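Local atomic coordinates of lyase/mutase (Burkholderia cenocepacia, PDB entry 4LSB), a protein that belongs to the phosphoenolpyruvate phosphomutase family of TIM-barrel proteins, binds magnesium and forms a two-subunit assembly. Residues R23-R28 with G50-A55; A31-N36 with L226-L231; A257-M260 with G264-T267. All blocks are in the same frame, centred on the assembly; numbering follows the deposited sequence.

Contact 1: residues R23-R28 with G50-A55; sequences RALHTR and GFEALA
R28 grips E52 in a two-pronged, end-on salt bridge that joins the loop after helix 14-25 to the loop leading into strand 54-55 of the TIM barrel. NH1 of R28 donates to OE1 of E52 at 3.0 Å and NH2 of R28 to OE2 of E52 at 2.8 Å, the latter nearly straight at 167°. Both oxygens are met on their syn sides, but from somewhat out of the carboxylate plane, the two flat groups being tilted 31° from each other. An arginine chain extended from CG to NE spans the gap between the loops. This polar pair forms the outer side of the contact, R28 being exposed and E52 partly so.

Inward the partners are buried and apolar. L25 of helix 14-25 sets CD1 against CB of A53 at 4.0 Å, and it also packs on F32 of strand 32-34. Its other methyl bridges the two halves, lying over one face of the guanidinium, nearer its border than its centre. That same L25 CD2 comes within 3.6 Å of OE1 of E52, the oxygen held by NH1 of R28.

Contact 2: residues A31-N36 with L226-L231; sequences AFIIPN and LSLDEL
L228 reaches across to A31 and I33, carrying nearly all of an apolar contact between the helix 228-233 N terminus and strand 32-34 of the barrel. Just ahead of that helix, S227 occupies the N-cap. Its OG accepts from the backbone N of E230 at 3.1 Å, while the backbone N of S227 donates to OE1 of E230 at 2.9 Å, using the anti lone pair of that oxygen. These reciprocal bonds make a capping box, which ties down the first turn from which L228 projects.

L228 follows, with CG anti to the backbone N (chi1 -176°), and both its methyls reach the start of the strand. CD1 does most of the touching, 3.6 Å from CB of A31 and 3.8 Å from CG1 of I33. CD2 lies by the backbone instead, 3.6 Å from O of A31, and also reaches the I33 side chain, which L228 crosses at a slant. No hydrogen bond links the two segments.

F266 of the second subunit packs on I33, and T265 of that subunit packs on S227. Within the chain, strand 32-34 pairs in parallel with strand 238-240, where L228 also packs on V239. F32 turns its CB away from helix 228-233, and its side chain packs against L25 of helix 14-25.

Contact 3: residues A257-M260 with G264-T267; sequences ATEM and GTFT
E259 swings CG away from its backbone N (chi1 179°) and runs out extended from helix 244-263 to the residues that follow, placing OE2 beside T265 and T267. A chi1 near +60° in both threonines (55° in T265, 64° in T267) turns each OG1 onto the glutamate, which both side chains cross at about a right angle.

Three donors converge on that one oxygen. OG1 of T265 gives a hydrogen bond of 2.7 Å to OE2 of E259, aimed at the anti lone pair. OG1 of T267 donates to the same OE2 at 2.6 Å, but from above the carboxylate plane, and the backbone N of T267 adds a bond of 2.8 Å from the syn side, tilted out of the plane. The other oxygen, OE1, accepts from the backbone N of F268. Held at both oxygens, the carboxylate is fixed in rotation, and this many donors would be expected to stabilise its negative charge.

The neighbouring M260 makes the less polar half of the contact. Bent at chi3, it brings SD to 3.6 Å from CE1 of F266, a Met-aromatic contact in which the sulfur approaches the ring obliquely. Its CG also lies 3.4 Å from the carbonyl O of T265.

At the turn, G264 N makes weak bonds to O of M260, at 3.0 Å, and to O of E259. L46 and F51 of the second subunit pack against A257 and M260, and its L226 against F266. The helix thus ends on a glycine with positive phi, and the chain folds back onto it. Helix 244-263 follows the last barrel strand, 238-240, and its far end packs on the second subunit, consistent with the helix swapping known in the phosphoenolpyruvate mutase/isocitrate lyase superfamily.

From the N terminus, helix 14-25 leads through the loop at R28 into strand 32-34, so contacts 1 and 2 interleave: A31-N36 lies between the two segments of contact 1, and contact 2 closes only at L226-L231, after most of the barrel has been built. Contact 1 closes a loop of 21 residues enclosing strand 32-34 and helix 40-48. The two meet where N of A55 probably bonds to O of P35. Contact 3 follows in series, a short loop at the end of helix 244-263, its centre about 34 Å from that of contact 2. All three reach the second subunit, contacts 1 and 2 from the barrel and contact 3 from the end of helix 244-263.

Contact 1: residues R23-R28 with G50-A55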
# COMPACT_ATOMS: atom_id res chain seq x y z
N ARG B 23 -1.68 16.06 -22.37
CA ARG B 23 -2.30 17.33 -22.77
C ARG B 23 -3.54 17.04 -23.66
O ARG B 23 -4.58 17.66 -23.47
CB ARG B 23 -1.29 18.23 -23.52
CG ARG B 23 -1.83 19.62 -23.90
CD ARG B 23 -1.13 20.21 -25.16
NE ARG B 23 -1.42 19.38 -26.34
CZ ARG B 23 -2.53 19.43 -27.10
NH1 ARG B 23 -3.50 20.32 -26.87
NH2 ARG B 23 -2.67 18.58 -28.11
N ALA B 24 -3.40 16.08 -24.59
CA ALA B 24 -4.47 15.67 -25.50
C ALA B 24 -5.71 15.10 -24.81
O ALA B 24 -6.83 15.28 -25.33
CB ALA B 24 -3.94 14.65 -26.51
N LEU B 25 -5.53 14.41 -23.68
CA LEU B 25 -6.68 13.93 -22.88
C LEU B 25 -7.57 15.07 -22.52
O LEU B 25 -8.78 14.88 -22.45
CB LEU B 25 -6.28 13.23 -21.56
CG LEU B 25 -5.53 11.95 -21.74
CD1 LEU B 25 -4.94 11.36 -20.48
CD2 LEU B 25 -6.45 10.96 -22.46
N HIS B 26 -6.99 16.27 -22.35
CA HIS B 26 -7.78 17.41 -21.90
C HIS B 26 -8.56 18.13 -23.00
O HIS B 26 -9.33 19.03 -22.67
CB HIS B 26 -6.91 18.44 -21.17
CG HIS B 26 -6.31 17.94 -19.90
ND1 HIS B 26 -5.21 17.13 -19.90
CD2 HIS B 26 -6.65 18.14 -18.61
CE1 HIS B 26 -4.89 16.83 -18.66
NE2 HIS B 26 -5.75 17.42 -17.85
N THR B 27 -8.28 17.82 -24.24
CA THR B 27 -8.88 18.56 -25.37
C THR B 27 -9.83 17.69 -26.17
O THR B 27 -10.59 18.20 -26.98
CB THR B 27 -7.81 19.15 -26.28
OG1 THR B 27 -7.02 18.10 -26.84
CG2 THR B 27 -6.91 20.14 -25.49
N ARG B 28 -9.86 16.40 -25.91
CA ARG B 28 -10.84 15.57 -26.60
C ARG B 28 -12.19 15.70 -25.90
O ARG B 28 -12.29 16.14 -24.72
CB ARG B 28 -10.34 14.13 -26.72
CG ARG B 28 -10.40 13.35 -25.47
CD ARG B 28 -9.76 11.99 -25.66
NE ARG B 28 -10.07 11.24 -24.46
CZ ARG B 28 -9.46 10.13 -24.05
NH1 ARG B 28 -8.46 9.61 -24.75
NH2 ARG B 28 -9.88 9.55 -22.94
N GLY B 50 -6.87 -0.00 -17.68
CA GLY B 50 -7.19 0.83 -18.83
C GLY B 50 -7.18 2.32 -18.61
O GLY B 50 -7.49 3.06 -19.53
N PHE B 51 -6.77 2.79 -17.44
CA PHE B 51 -6.70 4.26 -17.22
C PHE B 51 -5.57 4.82 -18.07
O PHE B 51 -4.64 4.08 -18.48
CB PHE B 51 -6.59 4.61 -15.75
CG PHE B 51 -7.84 4.35 -15.00
CD1 PHE B 51 -8.90 5.23 -15.09
CD2 PHE B 51 -7.96 3.20 -14.22
CE1 PHE B 51 -10.08 4.99 -14.37
CE2 PHE B 51 -9.16 2.94 -13.55
CZ PHE B 51 -10.22 3.85 -13.62
N GLU B 52 -5.72 6.10 -18.44
CA GLU B 52 -4.80 6.73 -19.40
C GLU B 52 -3.80 7.70 -18.77
O GLU B 52 -2.90 8.20 -19.45
CB GLU B 52 -5.59 7.43 -20.49
CG GLU B 52 -6.16 6.44 -21.50
CD GLU B 52 -7.09 7.14 -22.47
OE1 GLU B 52 -6.61 7.54 -23.54
OE2 GLU B 52 -8.27 7.33 -22.18
N ALA B 53 -3.96 7.95 -17.49
CA ALA B 53 -3.07 8.81 -16.73
C ALA B 53 -3.23 8.46 -15.30
O ALA B 53 -4.24 7.85 -14.93
CB ALA B 53 -3.48 10.24 -16.95
N LEU B 54 -2.29 8.87 -14.48
CA LEU B 54 -2.38 8.68 -13.01
C LEU B 54 -2.06 10.00 -12.32
O LEU B 54 -1.31 10.81 -12.86
CB LEU B 54 -1.37 7.58 -12.56
CG LEU B 54 -1.46 6.26 -13.30
CD1 LEU B 54 -0.30 5.36 -12.90
CD2 LEU B 54 -2.75 5.56 -13.01
N ALA B 55 -2.60 10.20 -11.11
CA ALA B 55 -2.26 11.32 -10.29
C ALA B 55 -1.80 10.83 -8.93
O ALA B 55 -2.41 9.93 -8.30
CB ALA B 55 -3.45 12.26 -10.14

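Contact 2: residues A31-N36 with L226-L231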
# COMPACT_ATOMS: atom_id res chain seq x y z
N ALA B 31 -15.36 13.98 -20.41
CA ALA B 31 -14.46 14.06 -19.23
C ALA B 31 -13.73 12.73 -19.07
O ALA B 31 -14.22 11.69 -19.48
CB ALA B 31 -15.27 14.33 -17.95
N PHE B 32 -12.55 12.76 -18.46
CA PHE B 32 -11.82 11.51 -18.16
C PHE B 32 -11.49 11.43 -16.70
O PHE B 32 -11.38 12.42 -16.04
CB PHE B 32 -10.55 11.35 -19.03
CG PHE B 32 -9.40 12.26 -18.66
CD1 PHE B 32 -9.34 13.55 -19.13
CD2 PHE B 32 -8.34 11.78 -17.90
CE1 PHE B 32 -8.29 14.38 -18.79
CE2 PHE B 32 -7.28 12.59 -17.56
CZ PHE B 32 -7.27 13.91 -17.99
N ILE B 33 -11.27 10.22 -16.22
CA ILE B 33 -10.96 10.02 -14.82
C ILE B 33 -9.43 9.86 -14.75
O ILE B 33 -8.84 9.15 -15.55
CB ILE B 33 -11.64 8.76 -14.25
CG1 ILE B 33 -13.16 8.95 -14.26
CG2 ILE B 33 -11.16 8.49 -12.85
CD1 ILE B 33 -13.98 7.71 -13.88
N ILE B 34 -8.84 10.55 -13.79
CA ILE B 34 -7.45 10.41 -13.46
C ILE B 34 -7.38 9.83 -12.04
O ILE B 34 -7.63 10.52 -11.03
CB ILE B 34 -6.65 11.71 -13.64
CG1 ILE B 34 -5.16 11.44 -13.41
CG2 ILE B 34 -7.13 12.81 -12.72
CD1 ILE B 34 -4.26 12.55 -13.92
N PRO B 35 -7.14 8.50 -11.96
CA PRO B 35 -7.18 7.89 -10.63
C PRO B 35 -5.88 8.07 -9.90
O PRO B 35 -4.84 8.43 -10.50
CB PRO B 35 -7.44 6.43 -10.96
CG PRO B 35 -6.69 6.23 -12.21
CD PRO B 35 -6.89 7.50 -13.00
N ASN B 36 -5.91 7.79 -8.59
CA ASN B 36 -4.84 8.12 -7.67
C ASN B 36 -4.28 6.87 -6.92
O ASN B 36 -4.70 6.58 -5.83
CB ASN B 36 -5.29 9.14 -6.61
CG ASN B 36 -5.86 10.44 -7.19
OD1 ASN B 36 -7.01 10.48 -7.66
ND2 ASN B 36 -5.08 11.51 -7.17
N LEU B 226 -21.33 12.46 -7.96
CA LEU B 226 -21.80 12.58 -9.32
C LEU B 226 -21.04 11.57 -10.21
O LEU B 226 -19.93 11.15 -9.86
CB LEU B 226 -21.59 14.02 -9.80
CG LEU B 226 -22.44 15.06 -9.09
CD1 LEU B 226 -21.95 16.45 -9.47
CD2 LEU B 226 -23.94 14.90 -9.35
N SER B 227 -21.66 11.12 -11.30
CA SER B 227 -21.02 10.21 -12.18
C SER B 227 -20.15 11.01 -13.13
O SER B 227 -20.30 12.21 -13.29
CB SER B 227 -22.01 9.37 -12.96
OG SER B 227 -22.73 10.19 -13.85
N LEU B 228 -19.27 10.32 -13.79
CA LEU B 228 -18.44 10.95 -14.82
C LEU B 228 -19.29 11.59 -15.95
O LEU B 228 -18.96 12.65 -16.44
CB LEU B 228 -17.51 9.91 -15.44
CG LEU B 228 -16.52 10.47 -16.46
CD1 LEU B 228 -15.55 11.47 -15.82
CD2 LEU B 228 -15.80 9.33 -17.20
N ASP B 229 -20.37 10.92 -16.35
CA ASP B 229 -21.26 11.45 -17.35
C ASP B 229 -21.98 12.71 -16.84
O ASP B 229 -22.10 13.67 -17.61
CB ASP B 229 -22.28 10.37 -17.78
CG ASP B 229 -23.31 10.90 -18.74
OD1 ASP B 229 -22.92 11.31 -19.81
OD2 ASP B 229 -24.53 10.88 -18.40
N GLU B 230 -22.43 12.72 -15.58
CA GLU B 230 -23.06 13.92 -15.00
C GLU B 230 -22.05 15.02 -15.01
O GLU B 230 -22.35 16.14 -15.35
CB GLU B 230 -23.62 13.70 -13.58
CG GLU B 230 -24.89 12.86 -13.58
CD GLU B 230 -25.30 12.33 -12.20
OE1 GLU B 230 -24.46 11.84 -11.41
OE2 GLU B 230 -26.50 12.40 -11.91
N LEU B 231 -20.82 14.72 -14.62
CA LEU B 231 -19.78 15.77 -14.57
C LEU B 231 -19.46 16.30 -15.96
O LEU B 231 -19.32 17.52 -16.14
CB LEU B 231 -18.53 15.30 -13.79
CG LEU B 231 -18.84 15.08 -12.29
CD1 LEU B 231 -17.89 14.14 -11.62
CD2 LEU B 231 -18.80 16.39 -11.59

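Contact 3: residues A257-M260 with G264-T267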
# COMPACT_ATOMS: atom_id res chain seq x y z
N ALA B 257 -9.68 -6.76 9.67
CA ALA B 257 -9.12 -6.65 11.04
C ALA B 257 -10.19 -6.89 12.12
O ALA B 257 -9.96 -7.64 13.09
CB ALA B 257 -8.51 -5.28 11.24
N THR B 258 -11.34 -6.27 11.91
CA THR B 258 -12.48 -6.32 12.82
C THR B 258 -13.05 -7.73 12.87
O THR B 258 -13.34 -8.25 13.94
CB THR B 258 -13.60 -5.33 12.40
OG1 THR B 258 -13.10 -4.00 12.54
CG2 THR B 258 -14.89 -5.48 13.25
N GLU B 259 -13.17 -8.38 11.71
CA GLU B 259 -13.69 -9.73 11.67
C GLU B 259 -12.73 -10.60 12.47
O GLU B 259 -13.15 -11.41 13.34
CB GLU B 259 -13.77 -10.25 10.21
CG GLU B 259 -14.30 -11.67 10.16
CD GLU B 259 -14.22 -12.32 8.78
OE1 GLU B 259 -13.80 -11.65 7.82
OE2 GLU B 259 -14.63 -13.49 8.69
N MET B 260 -11.42 -10.45 12.25
CA MET B 260 -10.48 -11.30 12.95
C MET B 260 -10.50 -11.10 14.45
O MET B 260 -10.44 -12.10 15.21
CB MET B 260 -9.06 -11.15 12.42
CG MET B 260 -8.91 -11.75 11.02
SD MET B 260 -7.19 -11.63 10.48
CE MET B 260 -7.04 -9.91 10.12
N GLY B 264 -12.68 -14.10 15.11
CA GLY B 264 -11.64 -15.12 14.84
C GLY B 264 -11.81 -15.83 13.51
O GLY B 264 -11.36 -16.95 13.35
N THR B 265 -12.44 -15.17 12.54
CA THR B 265 -12.72 -15.75 11.23
C THR B 265 -12.03 -14.94 10.11
O THR B 265 -11.59 -13.77 10.30
CB THR B 265 -14.25 -15.90 10.99
OG1 THR B 265 -14.91 -14.62 11.18
CG2 THR B 265 -14.85 -16.94 11.92
N PHE B 266 -11.90 -15.57 8.95
CA PHE B 266 -11.13 -15.08 7.84
C PHE B 266 -11.90 -15.03 6.53
O PHE B 266 -11.33 -15.15 5.42
CB PHE B 266 -9.92 -15.99 7.71
CG PHE B 266 -9.12 -16.11 8.98
CD1 PHE B 266 -8.22 -15.12 9.35
CD2 PHE B 266 -9.30 -17.18 9.84
CE1 PHE B 266 -7.49 -15.21 10.51
CE2 PHE B 266 -8.58 -17.27 11.01
CZ PHE B 266 -7.66 -16.28 11.35
N THR B 267 -13.23 -14.88 6.64
CA THR B 267 -14.07 -14.94 5.44
C THR B 267 -13.83 -13.73 4.54
O THR B 267 -14.12 -13.74 3.35
CB THR B 267 -15.57 -15.03 5.80
OG1 THR B 267 -16.01 -13.84 6.48
CG2 THR B 267 -15.83 -16.27 6.60